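PDB 5V8C: transcriptional regulator from Actinomyces oris, which probably acts as a LytR-Cps2A-Psr phosphotransferase, transferring glycan in the glycosylation of a cell wall-anchored surface protein. Local coordinates for residues A5-A10 with N224-S229; T143-S148 with L161-S166. One frame throughout, in Å; residues are numbered along the deposited sequence.

In the fold
Interactions 1 and 2 sit in different parts of one chain, their centres 28 Å apart and their nearest atoms about 11 Å apart, so they do not touch. Interaction 1 joins strand 5-7, at an outer edge of the mixed sheet, to strand 226-228, whose other neighbour is strand 111-115. Interaction 2 sets the end of helix 157-165 against segment 143-148, which carries strand 145-147, an outer strand of a separate four-stranded antiparallel sheet. Along the chain, interaction 2 is nested within the 213 residues that interaction 1 encloses. The first contact therefore draws distant parts of the sequence together, while the second closes a short local excursion within the part of the chain characteristic of LytR-Cps2A-Psr proteins.

Interaction 1: A5-A10 with N224-S229; sequences ARVDIA and NITLDS
Arg6 lies along strand 226-228 in a parallel beta pairing that adds strand 5-7 to the edge of the mixed sheet; the two short axes approach to 4.6 Å at 34°. The backbone evidence is four N-H to O bonds alternating between the strands: Ala5 N to Ile225 O, Leu227 N to Ala5 O (2.9 Å), Val7 N to Leu227 O, and Ser229 N to Val7 O (2.8 Å). Followed outward, the Arg6 side chain tracks its neighbour. CB and CD both skirt Leu227 O, NE comes nearest to Asp228 O, and CZ follows beside that same oxygen. Bends at chi2 and chi3 fold the chain back and bring one guanidinium face to Leu227 CB, which lies off toward the rim. At the tip, NH2 makes two weak bonds, to Asp228 O at 3.4 Å and, near the guanidinium plane, to Ser229 O at 3.5 Å. Two long bonds to carbonyls suggest a modest hold on this exposed group.

On the face carrying Ala5, Val7 and Thr226, Ala5 CB meets Thr226 OG1 at 3.4 Å, and the side chains of Val7 and Thr226 cross at about a right angle. Asp228 OD2 accepts a hydrogen bond from Leu112 N of strand 111-115, across strand 226-228 from strand 5-7. Where the strands end, Ser229 OG donates to Asp8 OD1 at 2.9 Å, arriving from above the carboxylate plane, 60° out of it.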
loop_
_atom_site.group_PDB
_atom_site.type_symbol
_atom_site.label_atom_id
_atom_site.label_comp_id
_atom_site.label_asym_id
_atom_site.label_seq_id
_atom_site.Cartn_x
_atom_site.Cartn_y
_atom_site.Cartn_z
ATOM N N ALA A 5 0.654 18.043 3.152
ATOM C CA ALA A 5 1.759 18.510 2.318
ATOM C C ALA A 5 1.320 18.358 0.863
ATOM O O ALA A 5 0.528 17.462 0.544
ATOM C CB ALA A 5 3.004 17.680 2.577
ATOM N N ARG A 6 1.758 19.269 -0.004
ATOM C CA ARG A 6 1.332 19.208 -1.396
ATOM C C ARG A 6 2.476 18.916 -2.363
ATOM O O ARG A 6 3.618 19.331 -2.138
ATOM C CB ARG A 6 0.550 20.465 -1.813
ATOM C CG ARG A 6 -0.522 20.928 -0.817
ATOM C CD ARG A 6 -1.557 19.867 -0.482
ATOM N NE ARG A 6 -2.474 19.622 -1.591
ATOM C CZ ARG A 6 -3.795 19.633 -1.475
ATOM N NH1 ARG A 6 -4.364 19.869 -0.298
ATOM N NH2 ARG A 6 -4.560 19.414 -2.534
ATOM N N VAL A 7 2.168 18.158 -3.419
ATOM C CA VAL A 7 3.128 17.825 -4.456
ATOM C C VAL A 7 2.496 18.019 -5.817
ATOM O O VAL A 7 1.368 17.589 -6.043
ATOM C CB VAL A 7 3.776 16.423 -4.307
ATOM C CG1 VAL A 7 4.927 16.453 -3.312
ATOM C CG2 VAL A 7 2.748 15.361 -3.924
ATOM N N ASP A 8 3.204 18.694 -6.718
ATOM C CA ASP A 8 2.693 18.864 -8.065
ATOM C C ASP A 8 2.986 17.577 -8.829
ATOM O O ASP A 8 4.139 17.145 -8.892
ATOM C CB ASP A 8 3.330 20.088 -8.755
ATOM C CG ASP A 8 3.059 21.415 -8.063
ATOM O OD1 ASP A 8 1.882 21.854 -8.053
ATOM O OD2 ASP A 8 4.031 22.045 -7.588
ATOM N N ILE A 9 1.930 16.903 -9.295
ATOM C CA ILE A 9 2.068 15.693 -10.090
ATOM C C ILE A 9 1.250 15.834 -11.352
ATOM O O ILE A 9 0.084 16.231 -11.293
ATOM C CB ILE A 9 1.735 14.395 -9.277
ATOM C CG1 ILE A 9 2.988 13.835 -8.591
ATOM C CG2 ILE A 9 1.082 13.294 -10.144
ATOM C CD1 ILE A 9 3.109 14.215 -7.242
ATOM N N ALA A 10 1.875 15.547 -12.503
ATOM C CA ALA A 10 1.192 15.525 -13.791
ATOM C C ALA A 10 0.580 14.134 -13.903
ATOM O O ALA A 10 1.299 13.149 -14.112
ATOM C CB ALA A 10 2.176 15.782 -14.928
ATOM N N ASN A 224 -0.853 14.431 8.502
ATOM C CA ASN A 224 0.175 13.388 8.421
ATOM C C ASN A 224 0.069 12.628 7.113
ATOM O O ASN A 224 0.140 11.403 7.098
ATOM C CB ASN A 224 0.087 12.436 9.619
ATOM C CG ASN A 224 0.597 13.047 10.896
ATOM O OD1 ASN A 224 1.750 12.841 11.300
ATOM N ND2 ASN A 224 -0.245 13.834 11.547
ATOM N N ILE A 225 -0.099 13.381 6.010
ATOM C CA ILE A 225 -0.323 12.891 4.655
ATOM C C ILE A 225 0.193 13.902 3.648
ATOM O O ILE A 225 0.108 15.112 3.872
ATOM C CB ILE A 225 -1.863 12.647 4.477
ATOM C CG1 ILE A 225 -2.289 11.226 4.923
ATOM C CG2 ILE A 225 -2.429 12.989 3.078
ATOM C CD1 ILE A 225 -1.433 10.161 4.542
ATOM N N THR A 226 0.666 13.398 2.507
ATOM C CA THR A 226 1.055 14.217 1.374
ATOM C C THR A 226 0.090 13.871 0.235
ATOM O O THR A 226 -0.184 12.696 -0.004
ATOM C CB THR A 226 2.540 14.026 1.052
ATOM O OG1 THR A 226 3.303 14.286 2.230
ATOM C CG2 THR A 226 3.016 14.931 -0.066
ATOM N N LEU A 227 -0.493 14.902 -0.393
ATOM C CA LEU A 227 -1.454 14.788 -1.489
ATOM C C LEU A 227 -0.930 15.514 -2.715
ATOM O O LEU A 227 -0.276 16.554 -2.574
ATOM C CB LEU A 227 -2.790 15.459 -1.107
ATOM C CG LEU A 227 -3.684 14.779 -0.085
ATOM C CD1 LEU A 227 -4.929 15.613 0.170
ATOM C CD2 LEU A 227 -4.056 13.356 -0.513
ATOM N N ASP A 228 -1.313 15.047 -3.921
ATOM C CA ASP A 228 -0.978 15.788 -5.128
ATOM C C ASP A 228 -1.792 17.085 -5.117
ATOM O O ASP A 228 -2.791 17.173 -4.407
ATOM C CB ASP A 228 -1.225 14.966 -6.405
ATOM C CG ASP A 228 -2.678 14.667 -6.677
ATOM O OD1 ASP A 228 -3.338 15.487 -7.362
ATOM O OD2 ASP A 228 -3.155 13.612 -6.226
ATOM N N SER A 229 -1.348 18.093 -5.867
ATOM C CA SER A 229 -1.990 19.404 -5.906
ATOM C C SER A 229 -3.434 19.372 -6.396
ATOM O O SER A 229 -4.243 20.154 -5.907
ATOM C CB SER A 229 -1.165 20.374 -6.741
ATOM O OG SER A 229 0.150 20.502 -6.225
HETATM O O HOH W 1 -0.732 17.670 -8.767
#

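Interaction 2: T143-S148 with L161-S166; sequences TGLNLS and LALVRS
The guanidinium of Arg165 has Thr143 CB 4.0 Å above one face and Leu161 CD2 3.8 Å above the other, both off toward the rim; the carbonyl carbon of Leu161 lies at its edge, in plane. A bend at chi3 (-53°) turns the group back along the helix, where NE makes a weak bond to Leu161 O. NH2 also comes to 3.3 Å from Thr143 O, but the angle is too poor for a hydrogen bond.

Thr143 divides its branches across the helix end. Its OG1 donates to Ala162 O at 3.0 Å, with a C=O...donor angle of 109°, meeting that oxygen well to one side, while CG2 rests against the Arg165 carbonyl and CB. An alanine here is likely to leave Ala162 O without this donor and open a gap beside Arg165 where the methyl had packed.

Two residues on, Leu145 supplies the apolar part. Its CB meets Ala162 CB at 3.8 Å, and with CG anti to the backbone N (chi1 171°) CD1 extends to Leu163 CD1 at 4.1 Å.

Ser166 OG, beside Leu145 CD2, bonds to Asp140, whose other carboxylate oxygen accepts from Thr143 N; strand 138-140 thus ties both segments together. Leu161 and Arg165 also touch helix 117-126, and Val164, pointing away from segment 143-148, packs on helix 182-208.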
loop_
_atom_site.group_PDB
_atom_site.type_symbol
_atom_site.label_atom_id
_atom_site.label_comp_id
_atom_site.label_asym_id
_atom_site.label_seq_id
_atom_site.Cartn_x
_atom_site.Cartn_y
_atom_site.Cartn_z
ATOM N N THR A 143 14.779 -3.538 11.674
ATOM C CA THR A 143 13.573 -2.722 11.886
ATOM C C THR A 143 13.212 -2.530 13.373
ATOM O O THR A 143 12.432 -1.630 13.705
ATOM C CB THR A 143 12.383 -3.257 11.075
ATOM O OG1 THR A 143 11.769 -4.341 11.775
ATOM C CG2 THR A 143 12.774 -3.677 9.664
ATOM N N GLY A 144 13.782 -3.372 14.239
ATOM C CA GLY A 144 13.536 -3.339 15.677
ATOM C C GLY A 144 12.270 -4.078 16.079
ATOM O O GLY A 144 11.652 -3.738 17.090
ATOM N N LEU A 145 11.864 -5.083 15.277
ATOM C CA LEU A 145 10.670 -5.890 15.531
ATOM C C LEU A 145 10.983 -7.010 16.524
ATOM O O LEU A 145 11.975 -7.721 16.366
ATOM C CB LEU A 145 10.140 -6.472 14.200
ATOM C CG LEU A 145 9.016 -7.508 14.261
ATOM C CD1 LEU A 145 7.648 -6.843 14.286
ATOM C CD2 LEU A 145 9.100 -8.464 13.090
ATOM N N ASN A 146 10.153 -7.151 17.559
ATOM C CA ASN A 146 10.289 -8.238 18.512
ATOM C C ASN A 146 8.930 -8.635 19.054
ATOM O O ASN A 146 8.406 -7.985 19.956
ATOM C CB ASN A 146 11.308 -7.936 19.636
ATOM C CG ASN A 146 11.535 -9.100 20.594
ATOM O OD1 ASN A 146 11.328 -10.278 20.268
ATOM N ND2 ASN A 146 11.943 -8.797 21.812
ATOM N N LEU A 147 8.342 -9.688 18.475
ATOM C CA LEU A 147 7.053 -10.207 18.916
ATOM C C LEU A 147 7.310 -11.529 19.613
ATOM O O LEU A 147 7.687 -12.501 18.963
ATOM C CB LEU A 147 6.068 -10.330 17.736
ATOM C CG LEU A 147 5.751 -9.013 16.994
ATOM C CD1 LEU A 147 4.860 -9.255 15.784
ATOM C CD2 LEU A 147 5.105 -7.992 17.917
ATOM N N SER A 148 7.227 -11.532 20.955
ATOM C CA SER A 148 7.612 -12.683 21.771
ATOM C C SER A 148 6.605 -13.845 21.762
ATOM O O SER A 148 6.986 -14.970 22.104
ATOM C CB SER A 148 7.942 -12.255 23.197
ATOM O OG SER A 148 6.804 -11.771 23.891
ATOM N N LEU A 161 5.027 -0.624 11.669
ATOM C CA LEU A 161 6.036 -0.130 10.738
ATOM C C LEU A 161 7.203 -1.115 10.639
ATOM O O LEU A 161 7.679 -1.382 9.540
ATOM C CB LEU A 161 6.526 1.260 11.179
ATOM C CG LEU A 161 7.404 2.026 10.189
ATOM C CD1 LEU A 161 6.628 2.422 8.946
ATOM C CD2 LEU A 161 7.983 3.262 10.843
ATOM N N ALA A 162 7.624 -1.689 11.781
ATOM C CA ALA A 162 8.688 -2.687 11.834
ATOM C C ALA A 162 8.266 -3.979 11.113
ATOM O O ALA A 162 9.092 -4.623 10.475
ATOM C CB ALA A 162 9.038 -2.987 13.281
ATOM N N LEU A 163 6.975 -4.333 11.199
ATOM C CA LEU A 163 6.402 -5.517 10.565
ATOM C C LEU A 163 6.370 -5.386 9.032
ATOM O O LEU A 163 6.791 -6.313 8.333
ATOM C CB LEU A 163 4.991 -5.797 11.131
ATOM C CG LEU A 163 4.395 -7.191 10.892
ATOM C CD1 LEU A 163 5.374 -8.298 11.242
ATOM C CD2 LEU A 163 3.133 -7.374 11.700
ATOM N N VAL A 164 5.893 -4.238 8.514
ATOM C CA VAL A 164 5.846 -4.008 7.074
ATOM C C VAL A 164 7.259 -3.817 6.491
ATOM O O VAL A 164 7.516 -4.249 5.370
ATOM C CB VAL A 164 4.862 -2.883 6.647
ATOM C CG1 VAL A 164 3.442 -3.177 7.115
ATOM C CG2 VAL A 164 5.314 -1.515 7.130
ATOM N N ARG A 165 8.175 -3.216 7.264
ATOM C CA ARG A 165 9.549 -2.961 6.826
ATOM C C ARG A 165 10.457 -4.180 6.957
ATOM O O ARG A 165 11.563 -4.149 6.427
ATOM C CB ARG A 165 10.171 -1.822 7.643
ATOM C CG ARG A 165 9.872 -0.416 7.169
ATOM C CD ARG A 165 10.716 0.575 7.961
ATOM N NE ARG A 165 10.554 0.399 9.407
ATOM C CZ ARG A 165 11.400 0.857 10.325
ATOM N NH1 ARG A 165 12.487 1.525 9.961
ATOM N NH2 ARG A 165 11.165 0.650 11.615
ATOM N N SER A 166 10.049 -5.190 7.748
ATOM C CA SER A 166 10.835 -6.393 8.054
ATOM C C SER A 166 11.588 -6.964 6.839
ATOM O O SER A 166 11.034 -7.748 6.069
ATOM C CB SER A 166 9.962 -7.449 8.728
ATOM O OG SER A 166 10.731 -8.440 9.389
#